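PDB 1L3I: probable cobalt-precorrin-6B C(15)-methyltransferase (decarboxylating) from Methanothermobacter thermautotrophicus, which probably methylates C-15 of cobalt-precorrin-6B using S-adenosyl-L-methionine and then decarboxylates C-12, yielding cobalt-precorrin-7 in the anaerobic route to adenosylcobalamin. Local coordinates for residues Pro16-Met19 with Glu20-Cys23; Gly45-Thr48 with Leu49-Gly53; Glu93-Cys96 with Lys97-Asp100; Val132-Leu136 with Leu137-Phe141. One frame throughout, in Å; residues are numbered along the deposited sequence.

Interaction 1 of 4, residues Pro16-Met19 with Glu20-Cys23. With SAH (S-adenosyl-L-homocysteine), chain G.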
loop_
_atom_site.group_PDB
_atom_site.type_symbol
_atom_site.label_atom_id
_atom_site.label_comp_id
_atom_site.label_asym_id
_atom_site.label_seq_id
_atom_site.Cartn_x
_atom_site.Cartn_y
_atom_site.Cartn_z
ATOM N N PRO A 16 1.670 -16.663 -13.044
ATOM C CA PRO A 16 2.573 -17.005 -11.937
ATOM C C PRO A 16 2.439 -15.973 -10.827
ATOM O O PRO A 16 1.901 -14.898 -11.030
ATOM C CB PRO A 16 3.943 -16.903 -12.603
ATOM C CG PRO A 16 3.754 -15.758 -13.560
ATOM C CD PRO A 16 2.395 -16.082 -14.175
ATOM N N THR A 17 2.878 -16.353 -9.636
ATOM C CA THR A 17 2.848 -15.458 -8.487
ATOM C C THR A 17 3.788 -14.287 -8.812
ATOM O O THR A 17 4.825 -14.478 -9.452
ATOM C CB THR A 17 3.292 -16.183 -7.197
ATOM O OG1 THR A 17 2.320 -17.179 -6.862
ATOM C CG2 THR A 17 3.438 -15.215 -6.031
ATOM N N ALA A 18 3.348 -13.083 -8.465
ATOM C CA ALA A 18 4.099 -11.852 -8.669
ATOM C C ALA A 18 5.586 -12.050 -8.389
ATOM O O ALA A 18 5.958 -12.478 -7.288
ATOM C CB ALA A 18 3.544 -10.769 -7.751
HETATM N N MSE A 19 6.438 -11.685 -9.346
HETATM C CA MSE A 19 7.890 -11.820 -9.203
HETATM C C MSE A 19 8.418 -11.309 -7.866
HETATM O O MSE A 19 9.173 -12.002 -7.210
HETATM C CB MSE A 19 8.622 -11.114 -10.355
HETATM C CG MSE A 19 10.143 -11.306 -10.382
HETATM SE SE MSE A 19 11.137 -9.998 -9.304
HETATM C CE MSE A 19 12.001 -11.053 -8.062
ATOM N N GLU A 20 7.972 -10.130 -7.445
ATOM C CA GLU A 20 8.446 -9.556 -6.191
ATOM C C GLU A 20 8.046 -10.430 -5.014
ATOM O O GLU A 20 8.763 -10.495 -4.028
ATOM C CB GLU A 20 7.927 -8.120 -6.011
ATOM C CG GLU A 20 8.293 -7.142 -7.140
ATOM C CD GLU A 20 7.373 -7.215 -8.374
ATOM O OE1 GLU A 20 6.365 -7.955 -8.384
ATOM O OE2 GLU A 20 7.648 -6.494 -9.337
ATOM N N VAL A 21 6.930 -11.144 -5.135
ATOM C CA VAL A 21 6.474 -12.026 -4.078
ATOM C C VAL A 21 7.298 -13.306 -4.133
ATOM O O VAL A 21 7.763 -13.797 -3.107
ATOM C CB VAL A 21 4.974 -12.325 -4.187
ATOM C CG1 VAL A 21 4.561 -13.417 -3.204
ATOM C CG2 VAL A 21 4.185 -11.054 -3.914
ATOM N N ARG A 22 7.527 -13.820 -5.334
ATOM C CA ARG A 22 8.335 -15.033 -5.500
ATOM C C ARG A 22 9.765 -14.779 -4.991
ATOM O O ARG A 22 10.399 -15.653 -4.401
ATOM C CB ARG A 22 8.356 -15.470 -6.962
ATOM C CG ARG A 22 7.018 -15.951 -7.458
ATOM C CD ARG A 22 7.102 -16.546 -8.846
ATOM N NE ARG A 22 7.357 -15.539 -9.868
ATOM C CZ ARG A 22 8.442 -15.508 -10.640
ATOM N NH1 ARG A 22 9.396 -16.418 -10.521
ATOM N NH2 ARG A 22 8.596 -14.532 -11.523
ATOM N N CYS A 23 10.236 -13.551 -5.169
ATOM C CA CYS A 23 11.560 -13.152 -4.722
ATOM C C CYS A 23 11.628 -13.280 -3.205
ATOM O O CYS A 23 12.543 -13.910 -2.668
ATOM C CB CYS A 23 11.816 -11.709 -5.146
ATOM S SG CYS A 23 13.406 -10.996 -4.683
HETATM N N SAH G . 2.203 -20.101 -7.071
HETATM C CA SAH G . 1.819 -20.535 -8.419
HETATM C CB SAH G . 0.296 -20.361 -8.661
HETATM C CG SAH G . -0.575 -21.192 -7.679
HETATM S SD SAH G . -2.356 -21.088 -7.897
HETATM C C SAH G . 2.619 -19.734 -9.437
HETATM O O SAH G . 3.432 -18.905 -8.993
HETATM O OXT SAH G . 2.441 -19.958 -10.651
HETATM C "C5'" SAH G . -2.948 -22.190 -6.635
HETATM C "C4'" SAH G . -2.981 -23.612 -7.072
HETATM O "O4'" SAH G . -3.510 -24.324 -5.937
HETATM C "C3'" SAH G . -3.944 -23.958 -8.313
HETATM O "O3'" SAH G . -3.333 -24.456 -9.546
HETATM C "C2'" SAH G . -4.916 -24.942 -7.622
HETATM O "O2'" SAH G . -5.558 -25.935 -8.436
HETATM C "C1'" SAH G . -4.048 -25.483 -6.508
HETATM N N9 SAH G . -4.667 -26.124 -5.356
HETATM C C8 SAH G . -5.611 -25.562 -4.461
HETATM N N7 SAH G . -5.940 -26.408 -3.533
HETATM C C5 SAH G . -5.208 -27.584 -3.811
HETATM C C6 SAH G . -5.122 -28.843 -3.189
HETATM N N6 SAH G . -5.824 -29.139 -2.089
HETATM N N1 SAH G . -4.295 -29.793 -3.709
HETATM C C2 SAH G . -3.604 -29.483 -4.799
HETATM N N3 SAH G . -3.598 -28.345 -5.471
HETATM C C4 SAH G . -4.420 -27.423 -4.932
#
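Arg-22 folds back from the first turn of helix 19-29 onto the preceding loop, where its NE donates to Thr-17 O over 2.8 Å. The bond is bent at the hydrogen (137°), yet the oxygen sits at the edge of the guanidinium, close to its plane. A bend at chi3 (-70°) brings NE back beside this carbonyl. NH2 passes 3.6 Å from Met-19 CB, the two side chains crossing at about a right angle. The remaining nitrogens face two acids: NH1 forms a salt bridge with Glu-50, NH2 with Asp-4. A leucine at Arg-22 would probably leave Asp-4 and Glu-50 without this charged partner and Thr-17 O without its NE donor.

On the tight side, Thr-17 CG2 presses on Val-21 CG1 at 3.5 Å, one methyl branch across the other, and Ala-18 CB makes an ordinary contact with Val-21 CG2 at 3.9 Å. The looser side is that of Met-19, present as selenomethionine and partly exposed, which runs toward Cys-23, itself disulfide-bonded to Cys-27 of a second subunit; the exact place of the Met-19 CE is doubtful. Ala-18 is the N-cap, and its O receives Arg-22 N at 2.8 Å.

Thr-17 faces the ligand with both backbone and side chain: its N donates to the SAH carboxylate O at 2.7 Å, and its OG1 accepts from the SAH amino N at 2.9 Å. A loop-to-helix junction thus holds the amino-acid end of the cofactor product in the S-adenosylmethionine pocket of a Rossmann-like methyltransferase.

Interaction 2 of 4, residues Gly45-Thr48 with Leu49-Gly53. With SAH (S-adenosyl-L-homocysteine), chain G.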
loop_
_atom_site.group_PDB
_atom_site.type_symbol
_atom_site.label_atom_id
_atom_site.label_comp_id
_atom_site.label_asym_id
_atom_site.label_seq_id
_atom_site.Cartn_x
_atom_site.Cartn_y
_atom_site.Cartn_z
ATOM N N GLY A 45 3.539 -22.524 -12.117
ATOM C CA GLY A 45 4.910 -22.951 -11.923
ATOM C C GLY A 45 5.854 -21.885 -11.421
ATOM O O GLY A 45 7.043 -22.142 -11.269
ATOM N N GLY A 46 5.334 -20.706 -11.101
ATOM C CA GLY A 46 6.174 -19.622 -10.614
ATOM C C GLY A 46 7.112 -19.970 -9.458
ATOM O O GLY A 46 8.280 -19.603 -9.460
ATOM N N VAL A 47 6.606 -20.673 -8.453
ATOM C CA VAL A 47 7.427 -21.043 -7.302
ATOM C C VAL A 47 8.259 -22.288 -7.601
ATOM O O VAL A 47 9.426 -22.357 -7.238
ATOM C CB VAL A 47 6.544 -21.233 -6.045
ATOM C CG1 VAL A 47 7.363 -21.702 -4.878
ATOM C CG2 VAL A 47 5.840 -19.915 -5.706
ATOM N N THR A 48 7.652 -23.238 -8.306
ATOM C CA THR A 48 8.327 -24.480 -8.678
ATOM C C THR A 48 9.614 -24.267 -9.505
ATOM O O THR A 48 10.653 -24.888 -9.231
ATOM C CB THR A 48 7.370 -25.431 -9.421
ATOM O OG1 THR A 48 6.381 -25.900 -8.495
ATOM C CG2 THR A 48 8.118 -26.617 -10.015
ATOM N N LEU A 49 9.551 -23.382 -10.501
ATOM C CA LEU A 49 10.712 -23.100 -11.338
ATOM C C LEU A 49 11.879 -22.529 -10.539
ATOM O O LEU A 49 13.022 -22.955 -10.721
ATOM C CB LEU A 49 10.343 -22.171 -12.491
ATOM C CG LEU A 49 10.015 -22.905 -13.792
ATOM C CD1 LEU A 49 8.627 -23.528 -13.747
ATOM C CD2 LEU A 49 10.111 -21.950 -14.934
ATOM N N GLU A 50 11.587 -21.595 -9.637
ATOM C CA GLU A 50 12.617 -20.978 -8.799
ATOM C C GLU A 50 13.260 -21.988 -7.857
ATOM O O GLU A 50 14.479 -21.985 -7.674
ATOM C CB GLU A 50 12.038 -19.811 -7.996
ATOM C CG GLU A 50 11.380 -18.730 -8.850
ATOM C CD GLU A 50 12.321 -18.110 -9.883
ATOM O OE1 GLU A 50 13.553 -18.182 -9.721
ATOM O OE2 GLU A 50 11.818 -17.527 -10.860
ATOM N N LEU A 51 12.433 -22.840 -7.255
ATOM C CA LEU A 51 12.930 -23.880 -6.352
ATOM C C LEU A 51 13.725 -24.921 -7.135
ATOM O O LEU A 51 14.762 -25.403 -6.656
ATOM C CB LEU A 51 11.774 -24.573 -5.639
ATOM C CG LEU A 51 11.081 -23.800 -4.523
ATOM C CD1 LEU A 51 9.869 -24.595 -4.073
ATOM C CD2 LEU A 51 12.063 -23.560 -3.374
ATOM N N ALA A 52 13.251 -25.247 -8.339
ATOM C CA ALA A 52 13.904 -26.228 -9.203
ATOM C C ALA A 52 15.399 -25.952 -9.394
ATOM O O ALA A 52 16.236 -26.853 -9.257
ATOM C CB ALA A 52 13.201 -26.283 -10.561
ATOM N N GLY A 53 15.735 -24.699 -9.675
ATOM C CA GLY A 53 17.130 -24.355 -9.881
ATOM C C GLY A 53 17.947 -24.101 -8.629
ATOM O O GLY A 53 19.098 -23.701 -8.747
HETATM N N SAH G . 2.203 -20.101 -7.071
HETATM C CA SAH G . 1.819 -20.535 -8.419
HETATM C CB SAH G . 0.296 -20.361 -8.661
HETATM C CG SAH G . -0.575 -21.192 -7.679
HETATM S SD SAH G . -2.356 -21.088 -7.897
HETATM C C SAH G . 2.619 -19.734 -9.437
HETATM O O SAH G . 3.432 -18.905 -8.993
HETATM O OXT SAH G . 2.441 -19.958 -10.651
HETATM C "C5'" SAH G . -2.948 -22.190 -6.635
HETATM C "C4'" SAH G . -2.981 -23.612 -7.072
HETATM O "O4'" SAH G . -3.510 -24.324 -5.937
HETATM C "C3'" SAH G . -3.944 -23.958 -8.313
HETATM O "O3'" SAH G . -3.333 -24.456 -9.546
HETATM C "C2'" SAH G . -4.916 -24.942 -7.622
HETATM O "O2'" SAH G . -5.558 -25.935 -8.436
HETATM C "C1'" SAH G . -4.048 -25.483 -6.508
HETATM N N9 SAH G . -4.667 -26.124 -5.356
HETATM C C8 SAH G . -5.611 -25.562 -4.461
HETATM N N7 SAH G . -5.940 -26.408 -3.533
HETATM C C5 SAH G . -5.208 -27.584 -3.811
HETATM C C6 SAH G . -5.122 -28.843 -3.189
HETATM N N6 SAH G . -5.824 -29.139 -2.089
HETATM N N1 SAH G . -4.295 -29.793 -3.709
HETATM C C2 SAH G . -3.604 -29.483 -4.799
HETATM N N3 SAH G . -3.598 -28.345 -5.471
HETATM C C4 SAH G . -4.420 -27.423 -4.932
#
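Carboxylate oxygen OXT of SAH is gripped by two backbone N-H groups at the head of the turn in which Gly-45 meets Leu-49: Gly-46 N donates at 3.0 Å, and Gly-45 N adds a weak bond at 3.2 Å. Both positions suit glycine. Gly-45 has a positive phi (109°), and a side chain there would press on the preceding carbonyl and on Leu-49; one on Gly-46 would run into the ligand carboxylate. Gly-45 O accepts Leu-49 N at 2.9 Å, while Leu-49 CD1 lies 3.3 Å from the same oxygen. One turn on, Ala-52 N bonds to Thr-48 O.

Val-47 and Leu-51 lie side by side and point the same way, CG1 to CD1 3.9 Å. The other Val-47 branch, CG2, turns to the ligand, 3.9 Å from the SAH amino N. Glu-50 keeps CG beside its backbone N (chi1 -57°), which sets CG 3.3 Å from Gly-46 O, and its OE2 is held by Arg-22 NH1 and Ile-2 N. Thr-48 OG1 reaches back to Asp-39 on strand 36-40. With the ligand carboxylate at its N-terminal end, helix 46-52 would probably stabilise that negative charge through its dipole. The arrangement is that of the glycine-rich loop and the helix following the first strand of a Rossmann-like methyltransferase sheet, within the beta-alpha-beta unit of strand 36-40, helix 46-52 and strand 57-62.

Interaction 3 of 4, residues Glu93-Cys96 with Lys97-Asp100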
loop_
_atom_site.group_PDB
_atom_site.type_symbol
_atom_site.label_atom_id
_atom_site.label_comp_id
_atom_site.label_asym_id
_atom_site.label_seq_id
_atom_site.Cartn_x
_atom_site.Cartn_y
_atom_site.Cartn_z
ATOM N N GLU A 93 -3.416 -36.247 0.042
ATOM C CA GLU A 93 -3.125 -37.578 -0.492
ATOM C C GLU A 93 -1.698 -37.618 -1.015
ATOM O O GLU A 93 -0.936 -38.535 -0.684
ATOM C CB GLU A 93 -4.111 -37.941 -1.626
ATOM C CG GLU A 93 -3.610 -38.954 -2.707
ATOM C CD GLU A 93 -2.926 -38.285 -3.924
ATOM O OE1 GLU A 93 -3.520 -37.336 -4.504
ATOM O OE2 GLU A 93 -1.799 -38.706 -4.310
ATOM N N ALA A 94 -1.353 -36.614 -1.824
ATOM C CA ALA A 94 -0.040 -36.491 -2.458
ATOM C C ALA A 94 1.085 -36.283 -1.458
ATOM O O ALA A 94 2.159 -36.880 -1.594
ATOM C CB ALA A 94 -0.056 -35.362 -3.460
ATOM N N LEU A 95 0.835 -35.436 -0.462
ATOM C CA LEU A 95 1.829 -35.121 0.572
ATOM C C LEU A 95 2.273 -36.351 1.354
ATOM O O LEU A 95 3.423 -36.433 1.771
ATOM C CB LEU A 95 1.296 -34.063 1.545
ATOM C CG LEU A 95 1.358 -32.596 1.128
ATOM C CD1 LEU A 95 0.495 -31.801 2.081
ATOM C CD2 LEU A 95 2.802 -32.089 1.121
ATOM N N CYS A 96 1.365 -37.305 1.532
ATOM C CA CYS A 96 1.672 -38.531 2.261
ATOM C C CYS A 96 2.632 -39.479 1.526
ATOM O O CYS A 96 3.254 -40.336 2.159
ATOM C CB CYS A 96 0.392 -39.293 2.599
ATOM S SG CYS A 96 -0.629 -38.578 3.878
ATOM N N LYS A 97 2.754 -39.320 0.206
ATOM C CA LYS A 97 3.623 -40.176 -0.601
ATOM C C LYS A 97 5.069 -39.696 -0.744
ATOM O O LYS A 97 5.942 -40.455 -1.182
ATOM C CB LYS A 97 3.044 -40.349 -1.998
ATOM C CG LYS A 97 1.615 -40.823 -2.046
ATOM C CD LYS A 97 1.192 -40.990 -3.497
ATOM C CE LYS A 97 -0.290 -41.327 -3.624
ATOM N NZ LYS A 97 -0.613 -41.708 -5.028
ATOM N N ILE A 98 5.329 -38.450 -0.379
ATOM C CA ILE A 98 6.668 -37.899 -0.526
ATOM C C ILE A 98 7.520 -38.052 0.742
ATOM O O ILE A 98 7.010 -38.363 1.810
ATOM C CB ILE A 98 6.605 -36.401 -0.968
ATOM C CG1 ILE A 98 6.134 -35.504 0.170
ATOM C CG2 ILE A 98 5.646 -36.245 -2.124
ATOM C CD1 ILE A 98 6.249 -34.017 -0.139
ATOM N N PRO A 99 8.849 -37.955 0.600
ATOM C CA PRO A 99 9.714 -38.079 1.777
ATOM C C PRO A 99 9.643 -36.820 2.629
ATOM O O PRO A 99 8.844 -35.919 2.353
ATOM C CB PRO A 99 11.100 -38.275 1.162
ATOM C CG PRO A 99 11.006 -37.605 -0.155
ATOM C CD PRO A 99 9.640 -38.015 -0.638
ATOM N N ASP A 100 10.474 -36.742 3.662
ATOM C CA ASP A 100 10.476 -35.554 4.510
ATOM C C ASP A 100 11.004 -34.346 3.744
ATOM O O ASP A 100 11.840 -34.487 2.842
ATOM C CB ASP A 100 11.280 -35.794 5.796
ATOM C CG ASP A 100 10.559 -36.709 6.781
ATOM O OD1 ASP A 100 9.333 -36.954 6.641
ATOM O OD2 ASP A 100 11.235 -37.186 7.718
#
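Lys-97 N bonds to Ala-94 O, three residues back, over 3.1 Å with the donor lifted 58° above the carbonyl plane, and at Ile-98 the backbone swings to an extended psi on its way to strand 101-106. The two flanks of this turn differ sharply.

On the exposed flank, Glu-93 and Lys-97 form a salt bridge, OE2 to NZ 3.3 Å. The glutamate chain bends at chi2 while the lysine stays extended beyond CG; the two cross obliquely, and OE2 also lies 3.1 Å from Lys-97 CE, close to the last methylene as well as to the charge.

On the buried flank, Leu-95 and Ile-98 lie side by side and point the same way, CD2 to CD1 4.1 Å. Ile-98 places CG1 between its backbone N and carbonyl carbon (chi1 72°), a crowded position that sets CG1 3.3 Å from Leu-95 O. The other branch, CG2, rests 3.6 Å from Ala-94 O. Leu-95 O and Ile-98 O both receive Lys-123 NZ. Val-38 touches Leu-95 and Ile-98 alike, Tyr-59 also meets Ile-98, and Ile-116 and Ile-119 of helix 113-122 cover Leu-95. Cut back to an alanine, Ile-98 would probably leave a gap beside Leu-95, Val-38 and Tyr-59.

Helix 91-95 and this turn form the crossover from strand 84-88 to strand 101-106, passing over strands 57-62 and 36-40, a beta-alpha-beta connection characteristic of the Rossmann-like sheet of these methyltransferases.

Interaction 4 of 4, residues Val132-Leu136 with Leu137-Phe141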
loop_
_atom_site.group_PDB
_atom_site.type_symbol
_atom_site.label_atom_id
_atom_site.label_comp_id
_atom_site.label_asym_id
_atom_site.label_seq_id
_atom_site.Cartn_x
_atom_site.Cartn_y
_atom_site.Cartn_z
ATOM N N VAL A 132 3.265 -19.893 3.541
ATOM C CA VAL A 132 1.949 -19.966 2.949
ATOM C C VAL A 132 1.690 -18.632 2.272
ATOM O O VAL A 132 1.880 -17.585 2.879
ATOM C CB VAL A 132 0.843 -20.206 4.028
ATOM C CG1 VAL A 132 -0.530 -20.299 3.357
ATOM C CG2 VAL A 132 1.135 -21.477 4.847
ATOM N N THR A 133 1.298 -18.682 1.006
ATOM C CA THR A 133 0.991 -17.494 0.221
ATOM C C THR A 133 -0.508 -17.301 0.322
ATOM O O THR A 133 -1.270 -18.143 -0.157
ATOM C CB THR A 133 1.350 -17.723 -1.253
ATOM O OG1 THR A 133 2.683 -18.237 -1.333
ATOM C CG2 THR A 133 1.283 -16.419 -2.017
ATOM N N ALA A 134 -0.948 -16.186 0.901
ATOM C CA ALA A 134 -2.371 -15.924 1.080
ATOM C C ALA A 134 -2.945 -14.693 0.395
ATOM O O ALA A 134 -2.463 -13.583 0.599
ATOM C CB ALA A 134 -2.686 -15.860 2.554
ATOM N N ILE A 135 -3.960 -14.897 -0.438
ATOM C CA ILE A 135 -4.640 -13.773 -1.091
ATOM C C ILE A 135 -6.035 -13.593 -0.480
ATOM O O ILE A 135 -6.634 -12.524 -0.590
ATOM C CB ILE A 135 -4.747 -13.939 -2.617
ATOM C CG1 ILE A 135 -5.495 -15.223 -2.970
ATOM C CG2 ILE A 135 -3.366 -13.904 -3.246
ATOM C CD1 ILE A 135 -5.755 -15.353 -4.441
ATOM N N LEU A 136 -6.556 -14.648 0.153
ATOM C CA LEU A 136 -7.854 -14.582 0.813
ATOM C C LEU A 136 -7.659 -14.168 2.265
ATOM O O LEU A 136 -6.798 -14.689 2.962
ATOM C CB LEU A 136 -8.563 -15.931 0.790
ATOM C CG LEU A 136 -8.936 -16.516 -0.577
ATOM C CD1 LEU A 136 -9.716 -17.796 -0.366
ATOM C CD2 LEU A 136 -9.737 -15.519 -1.382
ATOM N N LEU A 137 -8.491 -13.246 2.719
ATOM C CA LEU A 137 -8.432 -12.765 4.091
ATOM C C LEU A 137 -8.529 -13.933 5.100
ATOM O O LEU A 137 -7.809 -13.972 6.098
ATOM C CB LEU A 137 -9.574 -11.759 4.325
ATOM C CG LEU A 137 -9.990 -11.374 5.747
ATOM C CD1 LEU A 137 -8.830 -10.754 6.540
ATOM C CD2 LEU A 137 -11.156 -10.417 5.657
ATOM N N GLU A 138 -9.383 -14.897 4.795
ATOM C CA GLU A 138 -9.601 -16.039 5.659
ATOM C C GLU A 138 -8.347 -16.878 5.786
ATOM O O GLU A 138 -7.984 -17.309 6.883
ATOM C CB GLU A 138 -10.745 -16.891 5.135
ATOM C CG GLU A 138 -12.097 -16.171 5.081
ATOM C CD GLU A 138 -12.250 -15.233 3.883
ATOM O OE1 GLU A 138 -11.399 -15.229 2.975
ATOM O OE2 GLU A 138 -13.250 -14.499 3.841
ATOM N N THR A 139 -7.658 -17.063 4.668
ATOM C CA THR A 139 -6.432 -17.836 4.650
ATOM C C THR A 139 -5.349 -17.197 5.533
ATOM O O THR A 139 -4.597 -17.906 6.173
ATOM C CB THR A 139 -5.907 -17.969 3.214
ATOM O OG1 THR A 139 -6.980 -18.410 2.370
ATOM C CG2 THR A 139 -4.764 -18.948 3.137
ATOM N N LYS A 140 -5.290 -15.866 5.567
ATOM C CA LYS A 140 -4.276 -15.178 6.377
ATOM C C LYS A 140 -4.499 -15.498 7.849
ATOM O O LYS A 140 -3.560 -15.812 8.579
ATOM C CB LYS A 140 -4.326 -13.654 6.152
ATOM C CG LYS A 140 -3.879 -13.218 4.776
ATOM C CD LYS A 140 -4.191 -11.752 4.515
ATOM C CE LYS A 140 -4.161 -11.467 3.009
ATOM N NZ LYS A 140 -4.676 -10.117 2.672
ATOM N N PHE A 141 -5.755 -15.433 8.274
ATOM C CA PHE A 141 -6.118 -15.720 9.647
ATOM C C PHE A 141 -5.884 -17.201 9.937
ATOM O O PHE A 141 -5.216 -17.558 10.907
ATOM C CB PHE A 141 -7.591 -15.394 9.869
ATOM C CG PHE A 141 -8.073 -15.702 11.256
ATOM C CD1 PHE A 141 -7.853 -14.801 12.300
ATOM C CD2 PHE A 141 -8.751 -16.899 11.526
ATOM C CE1 PHE A 141 -8.295 -15.082 13.588
ATOM C CE2 PHE A 141 -9.201 -17.193 12.814
ATOM C CZ PHE A 141 -8.976 -16.285 13.848
HETATM O O HOH W 1 -5.359 -17.795 -0.121
HETATM O O HOH W 2 -5.192 -9.969 -0.137
#
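Thr-139 turns OG1 anti to its carbonyl carbon (chi1 -50°) and CG2 anti to its backbone N, which sends the hydroxyl to Leu-136 and the methyl to Ala-134. OG1 stands 3.3 Å from Leu-136 CB, and CG2 rests on Ala-134 CB at 3.8 Å. Lys-140, extended beyond CG, also packs against the same alanine, its CG 3.7 Å from Ala-134 CB. The small side chain is thus met by both the threonine and the lysine.

Leu-136 is the N-cap of helix 137-149; its O receives Lys-140 N at 3.2 Å. Two waters tie the loop to the helix. One is bonded to Thr-139 OG1 (3.0 Å) and accepts from Ile-135 N, the other accepts from Lys-140 NZ (2.9 Å) and donates to Ile-135 O (3.0 Å). Both backbone polar atoms of Ile-135 are therefore satisfied through solvent, and Lys-140 NZ has a further, charged partner in Glu-158. Glu-138 bends its carboxylate back past Leu-136 CB, with OE1 taking Thr-171 N of a third subunit.

Strand 132-134 and helix 137-141 run roughly antiparallel, at 147°, with their axes 8.1 Å apart at closest, as the chain turns back over the sheet. The strand lies between strands 101-106 and 170-183, and Leu-113 and Leu-117 of helix 113-122 flank Thr-139 and Val-132. Outward, Met-172 of the third subunit covers Ile-135 and Leu-136, while the Phe-141 ring stacks on Phe-141 of a fourth, placing this corner among the tetramer contacts.

Interactions 1 and 2, with centres 11 Å apart, share the amino-acid end of SAH and touch directly: Arg-22 NH1 and Glu-50 OE2 form a salt bridge of 2.7 Å, and Arg-22 CD packs on Gly-46 O. Asp-62 and Ala-91 supply further hydrogen bonds to the ligand. Interaction 3 follows Ala-91 in the chain; its Ala-94 side chain is about 7 Å from SAH, while its nearest atoms are about 17 Å from interaction 1. Interaction 4 does not touch the other three but comes within about 5 Å of interaction 1 at the nearest atoms, with the Ile-135 side chain about 8 Å from SAH. Interactions 1 and 4 also reach different neighbouring subunits.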